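Local structure of Rnh (Ribonuclease H) (3H08) at residues Gly81-Lys84 with Arg85-Asn89; Asp135-Ala138 with Arg139-Ile142. The protein probably cleaves the RNA strand of RNA-DNA hybrids endonucleolytically, leaving 5'-phosphomonoester ends, with magnesium as cofactor. The protein carries 3 engineered substitutions. All blocks are in the same frame, centred on the assembly; numbering follows the deposited sequence. Where two conformers were deposited one is given.

Contact 1. Residues Gly81-Lys84 with Arg85-Asn89; sequences GWLK and RWVKN
Trp86 lays its indole across the backbone of Trp82 and Leu83, one turn earlier on the same short helix. Its CB sits 3.5 Å from Leu83 O. The next atom, CG, is 3.2 Å from Trp82 O, which stands over one face of the ring near its rim. That oxygen also faces CD1 and CD2. Farther out, CE3 reaches the backbone at Leu83 CA and has the methyl Leu83 CD1 at 3.9 Å; the two side chains cross at about a right angle. On the other side of the ring from CE3, CZ2 meets Trp82 CB. This CB makes a CH-pi contact over the face, 4.2 Å from the centroid of the six-membered ring of Trp86. With CG beside its own backbone N and anti to the carbonyl carbon (chi1 -67°), the Trp86 indole is directed back toward the start of the helix, over the residues it touches.

Residues 82-88 form the short helix that follows helix 72-79 in the RNase H fold. In relatives such as the Escherichia coli enzyme this region is the basic protrusion, or handle, implicated in hybrid binding. Gly81 joins the two helices: its positive phi ends the first, and it is the N-cap of the second. Gly81 O accepts the first i to i+4 bond, from Arg85 N. Trp82 O, the same oxygen that stands over the indole face, takes the next, from Trp86 N at 2.8 Å. With an alanine at Trp86, Trp82 CB would probably lose the ring face it rests on, Leu83 CD1 the CE3 edge of this indole, and Trp105 of helix 102-114 its edge-to-face mate. Leu83 CD1 also lies 4.4 Å from Val87 CG2, and both side chains touch Leu109.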
loop_
_atom_site.group_PDB
_atom_site.type_symbol
_atom_site.label_atom_id
_atom_site.label_comp_id
_atom_site.label_asym_id
_atom_site.label_seq_id
_atom_site.Cartn_x
_atom_site.Cartn_y
_atom_site.Cartn_z
ATOM N N GLY A 81 -12.709 -10.047 2.589
ATOM C CA GLY A 81 -13.286 -9.890 3.936
ATOM C C GLY A 81 -12.402 -10.403 5.064
ATOM O O GLY A 81 -12.838 -10.463 6.210
ATOM N N TRP A 82 -11.156 -10.754 4.743
ATOM C CA TRP A 82 -10.270 -11.404 5.708
ATOM C C TRP A 82 -9.878 -10.444 6.822
ATOM O O TRP A 82 -9.874 -10.803 7.992
ATOM C CB TRP A 82 -9.010 -11.913 5.020
ATOM C CG TRP A 82 -9.255 -12.922 3.974
ATOM C CD1 TRP A 82 -10.394 -13.637 3.775
ATOM C CD2 TRP A 82 -8.312 -13.385 3.017
ATOM N NE1 TRP A 82 -10.224 -14.527 2.728
ATOM C CE2 TRP A 82 -8.949 -14.385 2.248
ATOM C CE3 TRP A 82 -6.983 -13.054 2.730
ATOM C CZ2 TRP A 82 -8.311 -15.043 1.215
ATOM C CZ3 TRP A 82 -6.347 -13.727 1.689
ATOM C CH2 TRP A 82 -7.011 -14.706 0.956
ATOM N N LEU A 83 -9.514 -9.228 6.463
ATOM C CA LEU A 83 -9.117 -8.271 7.468
ATOM C C LEU A 83 -10.230 -8.094 8.503
ATOM O O LEU A 83 -9.985 -8.110 9.725
ATOM C CB LEU A 83 -8.731 -6.936 6.830
ATOM C CG LEU A 83 -8.512 -5.826 7.857
ATOM C CD1 LEU A 83 -7.331 -6.146 8.776
ATOM C CD2 LEU A 83 -8.297 -4.530 7.144
ATOM N N LYS A 84 -11.465 -7.998 8.033
ATOM C CA LYS A 84 -12.586 -7.807 8.969
ATOM C C LYS A 84 -12.803 -9.005 9.877
ATOM O O LYS A 84 -13.116 -8.852 11.053
ATOM C CB LYS A 84 -13.860 -7.425 8.209
ATOM C CG LYS A 84 -13.731 -6.040 7.513
ATOM C CD LYS A 84 -12.904 -5.041 8.369
ATOM C CE LYS A 84 -12.503 -3.791 7.606
ATOM N NZ LYS A 84 -13.659 -3.121 6.941
ATOM N N ARG A 85 -12.552 -10.194 9.357
ATOM C CA ARG A 85 -12.635 -11.398 10.172
ATOM C C ARG A 85 -11.477 -11.498 11.171
ATOM O O ARG A 85 -11.660 -11.979 12.311
ATOM C CB ARG A 85 -12.665 -12.623 9.279
ATOM C CG ARG A 85 -13.885 -12.648 8.374
ATOM C CD ARG A 85 -14.670 -13.919 8.522
ATOM N NE ARG A 85 -15.843 -13.919 7.648
ATOM C CZ ARG A 85 -16.736 -14.907 7.569
ATOM N NH1 ARG A 85 -16.618 -15.998 8.321
ATOM N NH2 ARG A 85 -17.760 -14.791 6.738
ATOM N N TRP A 86 -10.288 -11.043 10.762
ATOM C CA TRP A 86 -9.119 -11.085 11.648
ATOM C C TRP A 86 -9.374 -10.240 12.877
ATOM O O TRP A 86 -9.111 -10.666 13.996
ATOM C CB TRP A 86 -7.846 -10.581 10.952
ATOM C CG TRP A 86 -7.360 -11.450 9.861
ATOM C CD1 TRP A 86 -7.598 -12.783 9.689
ATOM C CD2 TRP A 86 -6.558 -11.039 8.752
ATOM N NE1 TRP A 86 -6.971 -13.231 8.554
ATOM C CE2 TRP A 86 -6.322 -12.173 7.965
ATOM C CE3 TRP A 86 -5.971 -9.825 8.383
ATOM C CZ2 TRP A 86 -5.557 -12.118 6.795
ATOM C CZ3 TRP A 86 -5.213 -9.782 7.210
ATOM C CH2 TRP A 86 -5.000 -10.913 6.457
ATOM N N VAL A 87 -9.878 -9.037 12.663
ATOM C CA VAL A 87 -10.147 -8.118 13.739
ATOM C C VAL A 87 -11.157 -8.740 14.687
ATOM O O VAL A 87 -10.981 -8.710 15.906
ATOM C CB VAL A 87 -10.732 -6.806 13.202
ATOM C CG1 VAL A 87 -11.347 -5.979 14.338
ATOM C CG2 VAL A 87 -9.697 -6.053 12.506
ATOM N N LYS A 88 -12.207 -9.308 14.109
ATOM C CA LYS A 88 -13.276 -9.939 14.862
ATOM C C LYS A 88 -12.782 -11.134 15.670
ATOM O O LYS A 88 -13.280 -11.375 16.762
ATOM C CB LYS A 88 -14.380 -10.362 13.897
ATOM C CG LYS A 88 -15.500 -11.146 14.500
ATOM C CD LYS A 88 -16.535 -11.483 13.435
ATOM C CE LYS A 88 -17.487 -10.306 13.178
ATOM N NZ LYS A 88 -18.269 -9.929 14.404
ATOM N N ASN A 89 -11.790 -11.858 15.149
ATOM C CA ASN A 89 -11.197 -13.013 15.841
ATOM C C ASN A 89 -9.888 -12.693 16.582
ATOM O O ASN A 89 -9.060 -13.560 16.772
ATOM C CB ASN A 89 -10.939 -14.162 14.849
ATOM C CG ASN A 89 -12.223 -14.741 14.254
ATOM O OD1 ASN A 89 -12.261 -15.095 13.065
ATOM N ND2 ASN A 89 -13.278 -14.833 15.064
#

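Contact 2. Residues Asp135-Ala138 with Arg139-Ile142; sequences DELA and RLAI
The guanidinium of Arg139 has one carboxylate oxygen, Asp135 OD2, at its edge and near its plane, and Glu136 CA obliquely beside it. The two flat groups are turned 30° apart. This is an i to i+4 salt bridge along helix 129-144, the C-terminal helix of the RNase H fold. Asp135 OD2 takes both bonds: one from Arg139 NE at 3.1 Å and a weak one from Arg139 NH2 at 3.0 Å. Both are bent, and NE comes from above the carboxylate plane. Arg139 reaches back because its CG lies beside its backbone N (chi1 -72°) and the chain bends at chi3.

Asp135 is a predicted magnesium ligand. Its OD1 is close to OD1 of Asp10, another predicted ligand. The bound magnesium ion is about 7 Å from the Asp135 side chain. Arg139 may offset part of the negative charge gathered here.

Glu136 sends its carboxylate elsewhere, to a salt bridge with Arg133. The buried Leu137 touches Glu34 and Ser36 of strand 31-39. The helix backbone continues regularly through the segment. Arg139 N bonds to Asp135 O, and Leu140 N to Glu136 O at 2.8 Å. Ala141 N bonds to Leu137 O. Further along, Ile142 CG1 lies 3.5 Å from Ala138 O, the oxygen that takes a weak bond from Ile142 N.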
loop_
_atom_site.group_PDB
_atom_site.type_symbol
_atom_site.label_atom_id
_atom_site.label_comp_id
_atom_site.label_asym_id
_atom_site.label_seq_id
_atom_site.Cartn_x
_atom_site.Cartn_y
_atom_site.Cartn_z
ATOM N N ASP A 135 6.581 1.526 -8.515
ATOM C CA ASP A 135 7.625 0.496 -8.406
ATOM C C ASP A 135 9.036 1.096 -8.526
ATOM O O ASP A 135 9.942 0.774 -7.729
ATOM C CB ASP A 135 7.371 -0.561 -9.461
ATOM C CG ASP A 135 8.408 -1.694 -9.430
ATOM O OD1 ASP A 135 8.496 -2.400 -8.390
ATOM O OD2 ASP A 135 9.134 -1.837 -10.403
ATOM N N GLU A 136 9.231 1.994 -9.512
ATOM C CA GLU A 136 10.494 2.666 -9.734
ATOM C C GLU A 136 10.856 3.470 -8.490
ATOM O O GLU A 136 11.998 3.449 -8.061
ATOM C CB GLU A 136 10.392 3.600 -10.949
ATOM C CG GLU A 136 11.650 4.270 -11.404
ATOM C CD GLU A 136 11.453 5.244 -12.590
ATOM O OE1 GLU A 136 10.282 5.582 -12.946
ATOM O OE2 GLU A 136 12.468 5.654 -13.176
ATOM N N LEU A 137 9.884 4.154 -7.901
ATOM C CA LEU A 137 10.134 4.965 -6.726
ATOM C C LEU A 137 10.546 4.088 -5.527
ATOM O O LEU A 137 11.453 4.434 -4.769
ATOM C CB LEU A 137 8.863 5.720 -6.353
ATOM C CG LEU A 137 8.548 6.930 -7.217
ATOM C CD1 LEU A 137 7.188 7.463 -6.855
ATOM C CD2 LEU A 137 9.587 7.971 -7.064
ATOM N N ALA A 138 9.950 2.908 -5.420
ATOM C CA ALA A 138 10.303 1.987 -4.316
ATOM C C ALA A 138 11.746 1.509 -4.485
ATOM O O ALA A 138 12.529 1.457 -3.526
ATOM C CB ALA A 138 9.412 0.811 -4.292
ATOM N N ARG A 139 12.095 1.168 -5.715
ATOM C CA ARG A 139 13.439 0.691 -6.013
ATOM C C ARG A 139 14.468 1.798 -5.859
ATOM O O ARG A 139 15.605 1.538 -5.440
ATOM C CB ARG A 139 13.485 0.066 -7.388
ATOM C CG ARG A 139 12.760 -1.311 -7.440
ATOM C CD ARG A 139 12.917 -2.002 -8.779
ATOM N NE ARG A 139 12.090 -1.410 -9.767
ATOM C CZ ARG A 139 12.455 -1.033 -10.987
ATOM N NH1 ARG A 139 13.691 -1.158 -11.473
ATOM N NH2 ARG A 139 11.508 -0.523 -11.740
ATOM N N LEU A 140 14.067 3.009 -6.231
ATOM C CA LEU A 140 14.848 4.231 -6.057
ATOM C C LEU A 140 15.257 4.402 -4.597
ATOM O O LEU A 140 16.399 4.729 -4.294
ATOM C CB LEU A 140 13.983 5.423 -6.516
ATOM C CG LEU A 140 14.570 6.728 -7.061
ATOM C CD1 LEU A 140 15.948 6.571 -7.738
ATOM C CD2 LEU A 140 13.546 7.349 -8.047
ATOM N N ALA A 141 14.300 4.199 -3.692
ATOM C CA ALA A 141 14.545 4.320 -2.240
ATOM C C ALA A 141 15.579 3.310 -1.731
ATOM O O ALA A 141 16.423 3.645 -0.943
ATOM C CB ALA A 141 13.262 4.194 -1.469
ATOM N N ILE A 142 15.499 2.073 -2.214
ATOM C CA ILE A 142 16.477 1.058 -1.857
ATOM C C ILE A 142 17.858 1.473 -2.373
ATOM O O ILE A 142 18.863 1.402 -1.651
ATOM C CB ILE A 142 16.071 -0.326 -2.416
ATOM C CG1 ILE A 142 14.693 -0.772 -1.893
ATOM C CG2 ILE A 142 17.137 -1.326 -2.059
ATOM C CD1 ILE A 142 14.227 -2.095 -2.523
#

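Overall arrangement
Both contacts are made within single helices, by residues three or four apart, and i to i+4 backbone bonds run through each. Contact 1 lies at the surface, on helix 82-88; contact 2 is partly buried, on helix 129-144. They share no helix and sit on opposite sides of the chain's centre, with centres 31 Å apart and nearest atoms about 21 Å apart. Their chemistry differs with their place. Contact 1 is aromatic and apolar, and its helix packs on helices 72-79 and 102-114. Contact 2 sets a charged pair beside the predicted metal site, while Leu137 of the same helix touches strand 31-39.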